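Long-range contacts in minor fimbrium subunit Mfa5 (PDB 6TO1), which serves as an accessory subunit of the minor fimbriae, surface pili that mediate biofilm formation and adhesion to host cells and other oral bacteria: residues M130-S135 against I231-G236; G355-T360 against E382-T387. All coordinates share one frame; numbering follows the deposited sequence. Where two conformers were deposited one is given.

Contact 1 (M130-S135 against I231-G236); sequences MVIDQS and ILMSDG. With MG (magnesium ion), chain B.
Asp133 reaches across from the end of its strand and meets Ser234, the last residue of the neighbouring strand, and Asp235 in the loop after it. Its CG stands anti to the backbone N (chi1 -178°), which carries the carboxylate toward the end of strand 231-234. Ser234 OG donates to Asp133 OD2 at 2.7 Å, arriving on the anti side of that oxygen and 15° out of the carboxylate plane. Asp235 N adds a weak bond to the same OD2. Ser135 OG donates to Asp133 OD1 at 2.6 Å, on its syn lone pair, and Ser135 N closes an Asx turn on the same oxygen. Each carboxylate oxygen thus has its own donors, OD1 from its own loop and OD2 from the other segment.

Before this, the strands run parallel, with an angle of 10° between them. Val131 N donates to Ile231 O at 2.8 Å, and Val131 O and Asp133 N continue the pairing with Met233. On the face of Met130, Ile132 and Met233, Met233 CE lies 3.8 Å from Ile132 CD1, and these side chains lie side by side. Helix 143-160 covers this face. On the other face, Val131 CG1 meets Leu232 CD1.

Ser135 OG binds the magnesium ion at 2.1 Å. A metal-bound water donates to both Asp133 OD2 and Asp235 OD1, while Asp235 OD2 pairs with Ser137 and Arg145. With Ser137 and Thr207 as further ligands, this is the MIDAS arrangement of a von Willebrand factor type A domain, set at the C-terminal ends of parallel strands.

Contact 2 (G355-T360 against E382-T387); sequences GYTIHT and ENHFFT
Thr360 and His384 join the two backbones on the buried side of the contact. Thr360 N donates to His384 O at 2.9 Å, and Thr360 O receives Phe386 N at 3.1 Å. Between these bonds Thr360 and Phe385 form a parallel bridge. Their side chains cross at about a right angle. Thr360 OG1 sits at the edge of the Phe385 ring, in its plane and 3.3 Å from Phe385 CD1. A chi1 of 57° sets OG1 between the backbone N and the carbonyl carbon of Thr360 and brings it to this ring edge. The same OG1 also bonds to Leu375 O. Helix 369-378 lies against both residues, and Thr360 is buried.

The side of Thr357, His359 and His384 is nearer solvent. All three are partly exposed, though His384 is closely packed. His384 CD2 comes 3.6 Å from His359 ND1. The two rings are oblique, with planes at 46° and centroids 5.1 Å apart. Thr357 adds its methyl, CG2, 3.7 Å from His384 CD2. No hydrogen bond joins side chains across the two segments.

The imidazoles take their polar partners outside the contact. His384 ND1 is bonded to Asp381, and His359 NE2 to His229. The Asp381 bond would tend to favour a protonated His384, although the charge is not seen. His359 ND1 and His384 NE2 stay 4.6 Å apart. Two backbone bonds therefore provide the directional hold, while the side chains meet across the contact through van der Waals touches.

Strand 126-133 is the first of this sheet along the chain, and strand 227-234 pairs with it about 95 residues later. Contact 1 closes that long loop, which includes helix 143-160, strands 170-177 and 181-186, and two further helices. Contact 2 follows in series. It closes a much shorter loop, the beta-alpha-beta unit of strand 357-362, helix 369-378 and strand 385-387. The loops neither nest nor cross. The contacts meet because strands 227-234 and 357-362 are neighbours in one sheet. Leu232 N lies 2.8 Å from His359 O, a probable hydrogen bond. Contact 1 thus holds the middle of the sheet, and contact 2 adds its edge strand 385-387.

Contact 1 (M130-S135 against I231-G236)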
loop_
_atom_site.group_PDB
_atom_site.type_symbol
_atom_site.label_atom_id
_atom_site.label_comp_id
_atom_site.label_asym_id
_atom_site.label_seq_id
_atom_site.Cartn_x
_atom_site.Cartn_y
_atom_site.Cartn_z
ATOM N N MET A 130 24.770 -13.702 -3.920
ATOM C CA MET A 130 25.153 -14.946 -3.282
ATOM C C MET A 130 26.630 -15.186 -3.552
ATOM O O MET A 130 27.094 -15.014 -4.686
ATOM C CB MET A 130 24.324 -16.106 -3.823
ATOM C CG MET A 130 22.851 -16.017 -3.484
ATOM S SD MET A 130 21.934 -17.369 -4.250
ATOM C CE MET A 130 22.501 -18.792 -3.317
ATOM N N VAL A 131 27.355 -15.587 -2.506
ATOM C CA VAL A 131 28.820 -15.800 -2.552
ATOM C C VAL A 131 29.102 -17.194 -2.002
ATOM O O VAL A 131 28.892 -17.445 -0.798
ATOM C CB VAL A 131 29.564 -14.731 -1.726
ATOM C CG1 VAL A 131 31.064 -14.869 -1.856
ATOM C CG2 VAL A 131 29.080 -13.345 -2.130
ATOM N N ILE A 132 29.623 -18.088 -2.849
ATOM C CA ILE A 132 29.778 -19.495 -2.482
ATOM C C ILE A 132 31.254 -19.892 -2.505
ATOM O O ILE A 132 31.935 -19.745 -3.522
ATOM C CB ILE A 132 28.943 -20.430 -3.383
ATOM C CG1 ILE A 132 27.498 -19.917 -3.480
ATOM C CG2 ILE A 132 28.962 -21.874 -2.839
ATOM C CD1 ILE A 132 26.542 -20.837 -4.238
ATOM N N ASP A 133 31.715 -20.423 -1.367
ATOM C CA ASP A 133 33.028 -21.038 -1.158
ATOM C C ASP A 133 33.107 -22.354 -1.923
ATOM O O ASP A 133 32.361 -23.283 -1.613
ATOM C CB ASP A 133 33.124 -21.235 0.350
ATOM C CG ASP A 133 34.427 -21.809 0.839
ATOM O OD1 ASP A 133 35.263 -22.320 0.063
ATOM O OD2 ASP A 133 34.588 -21.761 2.075
ATOM N N GLN A 134 33.955 -22.424 -2.958
ATOM C CA GLN A 134 34.263 -23.691 -3.633
ATOM C C GLN A 134 35.719 -24.099 -3.406
ATOM O O GLN A 134 36.368 -24.676 -4.290
ATOM C CB GLN A 134 33.933 -23.627 -5.138
ATOM C CG GLN A 134 34.719 -22.655 -5.971
ATOM C CD GLN A 134 34.544 -22.886 -7.493
ATOM O OE1 GLN A 134 33.532 -23.414 -7.949
ATOM N NE2 GLN A 134 35.540 -22.492 -8.262
ATOM N N SER A 135 36.256 -23.785 -2.229
ATOM C CA SER A 135 37.639 -24.117 -1.905
ATOM C C SER A 135 37.775 -25.614 -1.650
ATOM O O SER A 135 36.798 -26.321 -1.454
ATOM C CB SER A 135 38.111 -23.329 -0.677
ATOM O OG SER A 135 37.411 -23.759 0.476
ATOM N N ILE A 231 24.775 -12.934 0.762
ATOM C CA ILE A 231 24.690 -14.230 1.428
ATOM C C ILE A 231 25.995 -14.982 1.187
ATOM O O ILE A 231 26.288 -15.366 0.054
ATOM C CB ILE A 231 23.495 -15.061 0.917
ATOM C CG1 ILE A 231 22.177 -14.334 1.141
ATOM C CG2 ILE A 231 23.494 -16.472 1.556
ATOM C CD1 ILE A 231 21.012 -14.906 0.253
ATOM N N LEU A 232 26.741 -15.264 2.257
ATOM C CA LEU A 232 27.999 -15.989 2.162
ATOM C C LEU A 232 27.801 -17.411 2.649
ATOM O O LEU A 232 27.370 -17.632 3.779
ATOM C CB LEU A 232 29.093 -15.301 2.990
ATOM C CG LEU A 232 30.440 -15.975 3.092
ATOM C CD1 LEU A 232 31.152 -16.052 1.749
ATOM C CD2 LEU A 232 31.281 -15.210 4.145
ATOM N N MET A 233 28.150 -18.370 1.805
ATOM C CA MET A 233 28.010 -19.791 2.077
ATOM C C MET A 233 29.415 -20.374 2.108
ATOM O O MET A 233 30.069 -20.490 1.064
ATOM C CB MET A 233 27.149 -20.454 0.995
ATOM C CG MET A 233 25.706 -19.974 1.047
ATOM S SD MET A 233 24.797 -20.012 -0.513
ATOM C CE MET A 233 24.909 -21.754 -0.901
ATOM N N SER A 234 29.897 -20.720 3.294
ATOM C CA SER A 234 31.299 -21.082 3.429
ATOM C C SER A 234 31.453 -22.055 4.584
ATOM O O SER A 234 30.633 -22.082 5.498
ATOM C CB SER A 234 32.154 -19.823 3.650
ATOM O OG SER A 234 33.491 -20.191 3.960
ATOM N N ASP A 235 32.536 -22.843 4.564
ATOM C CA ASP A 235 32.770 -23.598 5.792
ATOM C C ASP A 235 33.476 -22.764 6.852
ATOM O O ASP A 235 33.634 -23.241 7.979
ATOM C CB ASP A 235 33.529 -24.904 5.547
ATOM C CG ASP A 235 34.923 -24.712 5.003
ATOM O OD1 ASP A 235 35.609 -23.696 5.325
ATOM O OD2 ASP A 235 35.343 -25.619 4.237
ATOM N N GLY A 236 33.879 -21.533 6.533
ATOM C CA GLY A 236 34.251 -20.556 7.542
ATOM C C GLY A 236 35.735 -20.392 7.791
ATOM O O GLY A 236 36.127 -19.470 8.535
HETATM MG MG MG B . 38.446 -23.751 2.282
HETATM O O HOH W 1 36.798 -22.916 3.129
HETATM O O HOH W 2 39.300 -23.579 4.195
#

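Contact 2 (G355-T360 against E382-T387)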
loop_
_atom_site.group_PDB
_atom_site.type_symbol
_atom_site.label_atom_id
_atom_site.label_comp_id
_atom_site.label_asym_id
_atom_site.label_seq_id
_atom_site.Cartn_x
_atom_site.Cartn_y
_atom_site.Cartn_z
ATOM N N GLY A 355 25.581 -0.046 3.961
ATOM C CA GLY A 355 24.195 -0.393 4.177
ATOM C C GLY A 355 23.763 -1.778 3.742
ATOM O O GLY A 355 22.557 -2.025 3.654
ATOM N N TYR A 356 24.681 -2.687 3.455
ATOM C CA TYR A 356 24.284 -4.008 3.008
ATOM C C TYR A 356 24.066 -4.927 4.208
ATOM O O TYR A 356 24.785 -4.847 5.203
ATOM C CB TYR A 356 25.334 -4.624 2.084
ATOM C CG TYR A 356 25.795 -3.736 0.940
ATOM C CD1 TYR A 356 24.995 -2.701 0.459
ATOM C CD2 TYR A 356 27.031 -3.921 0.359
ATOM C CE1 TYR A 356 25.411 -1.888 -0.584
ATOM C CE2 TYR A 356 27.456 -3.117 -0.690
ATOM C CZ TYR A 356 26.644 -2.084 -1.137
ATOM O OH TYR A 356 27.035 -1.275 -2.162
ATOM N N THR A 357 23.078 -5.816 4.097
ATOM C CA THR A 357 22.813 -6.843 5.096
ATOM C C THR A 357 23.618 -8.085 4.739
ATOM O O THR A 357 23.604 -8.526 3.588
ATOM C CB THR A 357 21.318 -7.167 5.140
ATOM O OG1 THR A 357 20.606 -5.990 5.514
ATOM C CG2 THR A 357 21.027 -8.254 6.139
ATOM N N ILE A 358 24.308 -8.648 5.722
ATOM C CA ILE A 358 25.178 -9.790 5.485
ATOM C C ILE A 358 24.635 -10.993 6.226
ATOM O O ILE A 358 24.538 -10.973 7.459
ATOM C CB ILE A 358 26.636 -9.539 5.926
ATOM C CG1 ILE A 358 27.057 -8.143 5.527
ATOM C CG2 ILE A 358 27.521 -10.638 5.366
ATOM C CD1 ILE A 358 27.020 -7.863 4.071
ATOM N N HIS A 359 24.376 -12.066 5.477
ATOM C CA HIS A 359 24.011 -13.366 6.010
ATOM C C HIS A 359 25.157 -14.344 5.789
ATOM O O HIS A 359 25.763 -14.362 4.710
ATOM C CB HIS A 359 22.782 -13.932 5.306
ATOM C CG HIS A 359 21.674 -12.952 5.138
ATOM N ND1 HIS A 359 20.549 -12.971 5.936
ATOM C CD2 HIS A 359 21.504 -11.935 4.263
ATOM C CE1 HIS A 359 19.742 -11.993 5.563
ATOM N NE2 HIS A 359 20.292 -11.359 4.542
ATOM N N THR A 360 25.448 -15.168 6.783
ATOM C CA THR A 360 26.475 -16.180 6.596
ATOM C C THR A 360 25.898 -17.530 6.986
ATOM O O THR A 360 25.108 -17.648 7.919
ATOM C CB THR A 360 27.751 -15.905 7.412
ATOM O OG1 THR A 360 27.398 -15.799 8.795
ATOM C CG2 THR A 360 28.411 -14.630 6.964
ATOM N N GLU A 382 24.893 -11.982 15.034
ATOM C CA GLU A 382 24.972 -13.426 15.214
ATOM C C GLU A 382 23.717 -14.118 14.699
ATOM O O GLU A 382 23.786 -15.255 14.215
ATOM C CB GLU A 382 25.196 -13.782 16.691
ATOM C CG GLU A 382 24.894 -15.234 16.998
ATOM C CD GLU A 382 25.616 -15.739 18.240
ATOM O OE1 GLU A 382 25.515 -16.949 18.532
ATOM O OE2 GLU A 382 26.294 -14.926 18.905
ATOM N N ASN A 383 22.568 -13.446 14.785
ATOM C CA ASN A 383 21.320 -14.022 14.306
ATOM C C ASN A 383 21.233 -14.079 12.784
ATOM O O ASN A 383 20.320 -14.722 12.266
ATOM C CB ASN A 383 20.140 -13.234 14.858
ATOM C CG ASN A 383 19.879 -13.540 16.329
ATOM O OD1 ASN A 383 20.409 -14.513 16.876
ATOM N ND2 ASN A 383 19.076 -12.708 16.977
ATOM N N HIS A 384 22.146 -13.427 12.058
ATOM C CA HIS A 384 22.232 -13.584 10.614
ATOM C C HIS A 384 23.252 -14.644 10.198
ATOM O O HIS A 384 23.576 -14.753 9.007
ATOM C CB HIS A 384 22.581 -12.250 9.949
ATOM C CG HIS A 384 21.432 -11.299 9.868
ATOM N ND1 HIS A 384 20.886 -10.693 10.981
ATOM C CD2 HIS A 384 20.726 -10.847 8.809
ATOM C CE1 HIS A 384 19.906 -9.897 10.607
ATOM N NE2 HIS A 384 19.782 -9.980 9.295
ATOM N N PHE A 385 23.761 -15.415 11.149
ATOM C CA PHE A 385 24.536 -16.614 10.890
ATOM C C PHE A 385 23.702 -17.831 11.263
ATOM O O PHE A 385 22.983 -17.813 12.272
ATOM C CB PHE A 385 25.833 -16.626 11.721
ATOM C CG PHE A 385 26.466 -17.961 11.817
ATOM C CD1 PHE A 385 27.257 -18.444 10.792
ATOM C CD2 PHE A 385 26.273 -18.765 12.937
ATOM C CE1 PHE A 385 27.856 -19.681 10.878
ATOM C CE2 PHE A 385 26.859 -20.020 13.014
ATOM C CZ PHE A 385 27.664 -20.465 11.989
ATOM N N PHE A 386 23.809 -18.896 10.479
ATOM C CA PHE A 386 23.321 -20.192 10.930
ATOM C C PHE A 386 24.144 -21.312 10.312
ATOM O O PHE A 386 24.777 -21.143 9.270
ATOM C CB PHE A 386 21.810 -20.359 10.649
ATOM C CG PHE A 386 21.406 -20.280 9.197
ATOM C CD1 PHE A 386 21.460 -21.408 8.395
ATOM C CD2 PHE A 386 20.921 -19.099 8.653
ATOM C CE1 PHE A 386 21.067 -21.356 7.069
ATOM C CE2 PHE A 386 20.532 -19.038 7.316
ATOM C CZ PHE A 386 20.590 -20.176 6.542
ATOM N N THR A 387 24.180 -22.440 11.009
ATOM C CA THR A 387 24.850 -23.618 10.485
ATOM C C THR A 387 23.945 -24.291 9.462
ATOM O O THR A 387 22.721 -24.235 9.559
ATOM C CB THR A 387 25.193 -24.612 11.595
ATOM O OG1 THR A 387 23.988 -24.944 12.291
ATOM C CG2 THR A 387 26.189 -24.002 12.573
#